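Long-range contacts in metal-independent carbonic anhydrase (Nostoc sp. PCC 7120 = FACHB-418, PDB 7C5V), which catalyses the hydration of carbon dioxide to bicarbonate without needing a metal cofactor, and works as a homotetramer built as a dimer of dimers: residues T46-G51 with L113-K118; L80-R85 with F105-G110. All blocks are in the same frame, centred on the assembly; numbering follows the deposited sequence.

Contact 1. Residues T46-G51 with L113-K118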
# COMPACT_ATOMS: atom_id res chain seq x y z
N THR A 46 -4.63 1.26 37.06
CA THR A 46 -3.84 2.32 37.68
C THR A 46 -4.74 3.34 38.39
O THR A 46 -4.36 3.86 39.45
CB THR A 46 -2.95 2.98 36.64
OG1 THR A 46 -1.86 2.10 36.32
CG2 THR A 46 -2.38 4.30 37.16
N TYR A 47 -5.92 3.61 37.85
CA TYR A 47 -6.85 4.51 38.52
C TYR A 47 -7.23 3.97 39.89
O TYR A 47 -6.96 4.61 40.92
CB TYR A 47 -8.09 4.70 37.66
CG TYR A 47 -9.11 5.66 38.23
CD1 TYR A 47 -8.80 7.00 38.45
CD2 TYR A 47 -10.40 5.23 38.53
CE1 TYR A 47 -9.73 7.88 38.95
CE2 TYR A 47 -11.34 6.10 39.03
CZ TYR A 47 -11.01 7.42 39.24
OH TYR A 47 -11.97 8.28 39.75
N ASP A 48 -7.83 2.78 39.93
CA ASP A 48 -8.21 2.16 41.20
C ASP A 48 -7.05 2.08 42.19
O ASP A 48 -7.27 2.11 43.41
CB ASP A 48 -8.76 0.76 40.96
CG ASP A 48 -9.94 0.76 40.03
OD1 ASP A 48 -10.51 1.83 39.75
OD2 ASP A 48 -10.29 -0.34 39.56
N ALA A 49 -5.82 1.98 41.70
CA ALA A 49 -4.70 1.77 42.59
C ALA A 49 -3.81 2.99 42.78
O ALA A 49 -2.89 2.93 43.60
CB ALA A 49 -3.84 0.59 42.11
N LYS A 50 -4.05 4.09 42.05
CA LYS A 50 -3.15 5.24 42.14
C LYS A 50 -3.83 6.59 41.93
O LYS A 50 -3.19 7.63 42.15
CB LYS A 50 -1.99 5.10 41.14
CG LYS A 50 -1.02 3.95 41.40
CD LYS A 50 0.38 4.26 40.88
CE LYS A 50 1.02 3.02 40.27
NZ LYS A 50 2.47 3.20 40.00
N GLY A 51 -5.08 6.63 41.49
CA GLY A 51 -5.81 7.87 41.36
C GLY A 51 -5.84 8.42 39.93
O GLY A 51 -5.16 7.93 39.02
N LEU A 113 -12.04 4.49 33.38
CA LEU A 113 -11.98 4.54 34.83
C LEU A 113 -12.98 3.59 35.51
O LEU A 113 -13.09 3.61 36.74
CB LEU A 113 -12.22 5.98 35.30
CG LEU A 113 -11.35 7.01 34.55
CD1 LEU A 113 -11.51 8.41 35.13
CD2 LEU A 113 -9.87 6.60 34.53
N SER A 114 -13.69 2.76 34.74
CA SER A 114 -14.72 1.86 35.25
C SER A 114 -14.16 0.54 35.78
O SER A 114 -14.79 -0.51 35.63
CB SER A 114 -15.76 1.58 34.15
OG SER A 114 -16.06 2.74 33.39
N SER A 115 -12.97 0.56 36.38
CA SER A 115 -12.42 -0.60 37.08
C SER A 115 -12.46 -1.84 36.19
O SER A 115 -12.92 -2.91 36.61
CB SER A 115 -13.17 -0.85 38.39
OG SER A 115 -12.75 0.06 39.40
N TRP A 116 -12.01 -1.68 34.95
CA TRP A 116 -11.98 -2.80 34.02
C TRP A 116 -10.92 -3.79 34.46
O TRP A 116 -9.97 -3.43 35.16
CB TRP A 116 -11.70 -2.32 32.60
CG TRP A 116 -12.69 -1.35 32.08
CD1 TRP A 116 -12.47 -0.04 31.75
CD2 TRP A 116 -14.08 -1.60 31.84
NE1 TRP A 116 -13.65 0.54 31.30
CE2 TRP A 116 -14.64 -0.40 31.35
CE3 TRP A 116 -14.90 -2.73 31.99
CZ2 TRP A 116 -15.99 -0.30 31.01
CZ3 TRP A 116 -16.24 -2.63 31.65
CH2 TRP A 116 -16.78 -1.42 31.17
N ARG A 117 -11.10 -5.05 34.05
CA ARG A 117 -10.15 -6.10 34.44
C ARG A 117 -9.90 -7.18 33.38
O ARG A 117 -8.90 -7.90 33.50
CB ARG A 117 -10.60 -6.79 35.75
CG ARG A 117 -10.68 -5.89 37.01
CD ARG A 117 -9.29 -5.49 37.54
NE ARG A 117 -9.38 -4.70 38.77
CZ ARG A 117 -9.29 -3.38 38.84
NH1 ARG A 117 -9.09 -2.65 37.75
NH2 ARG A 117 -9.39 -2.77 40.02
N LYS A 118 -10.75 -7.35 32.37
CA LYS A 118 -10.49 -8.33 31.31
C LYS A 118 -11.00 -7.80 29.98
O LYS A 118 -11.99 -7.06 29.93
CB LYS A 118 -11.13 -9.69 31.60
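With CG set opposite its carbonyl carbon (chi1 -58°), the side chain of D48 leaves the last turn of helix 26-50 toward S115 and R117, while Y47, whose CG lies opposite the backbone N (chi1 -178°), lays its ring against L113. The polar bonds across the contact all end on one carboxylate oxygen. D48 OD2 forms a salt bridge with R117 NH2 at 2.6 Å, using its anti lone pair, and also appears to accept from S115 OG, a separation too short to be trusted in detail. R117 NH1 adds a weak bond to the same oxygen and gives a stronger one, 2.8 Å, to W116 O, which helps fix the rotation of the guanidinium; its plane stands 60° from that of the carboxylate. A long, bent arginine suits this place because it can fold back from the strand to the acid. L113 CB sits over one face of the Y47 ring in a CH-pi contact, 4.1 Å from the centroid, and L113 CD2 reaches Y47 CG. The contact ties the end of helix 26-50 to the turn leading into strand 116-128 and to its first residues, where R117 and K118 form a classic beta bulge opposite T142; Y47 also packs on helix 52-66.

Contact 2. Residues L80-R85 with F105-G110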
# COMPACT_ATOMS: atom_id res chain seq x y z
N LEU A 80 -19.72 5.93 23.14
CA LEU A 80 -20.73 6.73 23.82
C LEU A 80 -20.50 8.24 23.67
O LEU A 80 -20.98 9.01 24.51
CB LEU A 80 -20.79 6.32 25.30
CG LEU A 80 -20.97 4.81 25.50
CD1 LEU A 80 -20.61 4.34 26.91
CD2 LEU A 80 -22.38 4.40 25.14
N ALA A 81 -19.80 8.67 22.63
CA ALA A 81 -19.63 10.09 22.36
C ALA A 81 -20.92 10.68 21.79
O ALA A 81 -21.66 10.00 21.07
CB ALA A 81 -18.47 10.32 21.40
N ILE A 82 -21.17 11.95 22.08
CA ILE A 82 -22.46 12.56 21.77
C ILE A 82 -22.27 13.59 20.66
O ILE A 82 -21.18 14.12 20.44
CB ILE A 82 -23.11 13.19 23.02
CG1 ILE A 82 -22.99 12.23 24.20
CG2 ILE A 82 -24.59 13.44 22.82
CD1 ILE A 82 -23.67 10.94 23.94
N SER A 83 -23.40 13.91 20.00
CA SER A 83 -23.44 14.43 18.63
C SER A 83 -22.57 15.64 18.32
O SER A 83 -21.98 15.67 17.23
CB SER A 83 -24.89 14.75 18.23
N PRO A 84 -22.44 16.66 19.17
CA PRO A 84 -21.49 17.73 18.82
C PRO A 84 -20.05 17.25 18.75
O PRO A 84 -19.25 17.80 17.97
CB PRO A 84 -21.70 18.77 19.93
CG PRO A 84 -22.26 17.99 21.08
CD PRO A 84 -23.13 16.91 20.46
N ARG A 85 -19.68 16.23 19.52
CA ARG A 85 -18.31 15.71 19.57
C ARG A 85 -18.31 14.21 19.34
O ARG A 85 -17.71 13.43 20.09
CB ARG A 85 -17.64 16.07 20.88
CG ARG A 85 -17.36 17.56 21.00
CD ARG A 85 -17.21 17.97 22.43
NE ARG A 85 -18.51 17.97 23.11
CZ ARG A 85 -19.17 19.08 23.45
NH1 ARG A 85 -18.66 20.27 23.16
NH2 ARG A 85 -20.35 18.99 24.06
N PHE A 105 -14.72 18.70 26.60
CA PHE A 105 -15.56 17.53 26.35
C PHE A 105 -16.35 17.29 27.62
O PHE A 105 -16.06 16.36 28.39
CB PHE A 105 -14.73 16.30 25.96
CG PHE A 105 -13.91 16.49 24.71
CD1 PHE A 105 -14.45 16.21 23.47
CD2 PHE A 105 -12.62 16.98 24.78
CE1 PHE A 105 -13.71 16.40 22.32
CE2 PHE A 105 -11.88 17.16 23.64
CZ PHE A 105 -12.43 16.88 22.40
N PRO A 106 -17.35 18.13 27.89
CA PRO A 106 -18.00 18.10 29.21
C PRO A 106 -18.76 16.82 29.49
O PRO A 106 -19.02 16.51 30.66
CB PRO A 106 -18.93 19.31 29.16
CG PRO A 106 -19.24 19.45 27.72
CD PRO A 106 -17.97 19.13 27.00
N GLU A 107 -19.12 16.06 28.46
CA GLU A 107 -19.89 14.84 28.65
C GLU A 107 -19.02 13.64 28.99
O GLU A 107 -19.55 12.53 29.12
CB GLU A 107 -20.72 14.55 27.40
CG GLU A 107 -19.92 14.07 26.16
CD GLU A 107 -19.28 15.21 25.37
OE1 GLU A 107 -18.20 15.68 25.77
OE2 GLU A 107 -19.87 15.63 24.35
N ASP A 108 -17.72 13.83 29.14
CA ASP A 108 -16.79 12.71 29.16
C ASP A 108 -16.43 12.40 30.61
O ASP A 108 -15.63 13.11 31.23
CB ASP A 108 -15.56 13.01 28.31
CG ASP A 108 -15.74 12.62 26.84
OD1 ASP A 108 -16.84 12.16 26.46
OD2 ASP A 108 -14.77 12.78 26.08
N LYS A 109 -17.00 11.31 31.13
CA LYS A 109 -16.76 10.95 32.52
C LYS A 109 -15.46 10.17 32.70
O LYS A 109 -14.93 10.14 33.81
CB LYS A 109 -17.94 10.13 33.06
N GLY A 110 -14.94 9.57 31.63
CA GLY A 110 -13.71 8.78 31.71
C GLY A 110 -13.94 7.28 31.55
O GLY A 110 -13.93 6.53 32.52
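The two loops that flank helix 91-99, one leading into it from strand 75-77 and one running from it toward strand 116-128, meet here through a salt bridge between R85 and E107. R85 NE donates to E107 OE2 at 3.0 Å in a nearly straight bond, 161° at the hydrogen. The acceptor lies in the guanidinium plane and offers its syn lone pair, although the carboxylate plane itself is turned 74° from that of the arginine. R85 NH2 makes a weak second bond to the same oxygen. With CG placed between its backbone N and carbonyl carbon (chi1 72°) and a further bend at chi2, the glutamate curls its carboxylate toward R85.

E107 is the third residue of a type I beta turn from F105 to D108, closed by D108 N bonding to F105 O at 3.1 Å. P106 fits the second position, since its ring already holds the phi that this turn needs, and it also puts CD over the centre of one guanidinium face, 3.7 Å from R85 CZ. P84 CB lies over the opposite face, so the flat cation is sandwiched between two prolines. The aliphatic part of R85 serves a different neighbour: R85 CD packs on F105 CD1 at 3.4 Å, an apolar stem against an aromatic ring. Farther along, the side chains of I82 and E107 run alongside with opposite sense, I82 CG1 4.1 Å from E107 CG.

D108 forms a salt bridge with R88 and touches Y97 on helix 91-99. Y97 binds hydrogencarbonate, and its OH is hydrogen-bonded to L80 N, which places these loops beside the hydrogencarbonate site. L80 and I82 also pack on Y176 of the second subunit.

Overall arrangement
Both are surface contacts, each centred about 16 Å from the centre of the chain, and their own centres lie about 20 Å apart. They share no helix or strand, but their later segments follow one another in the connection from helix 91-99 to strand 116-128. Contact 1 joins a helix end to the turn before an edge strand of this chain's sheet and to that strand's first residues; contact 2 joins two irregular loops and is nested inside the chain loop that contact 1 closes. Each relies on an arginine-carboxylate pair, but the acid comes from the earlier segment in contact 1 and the later one in contact 2. Prolines flank the guanidinium in the second. A second subunit reaches contact 2 alone, the one closer to Y97.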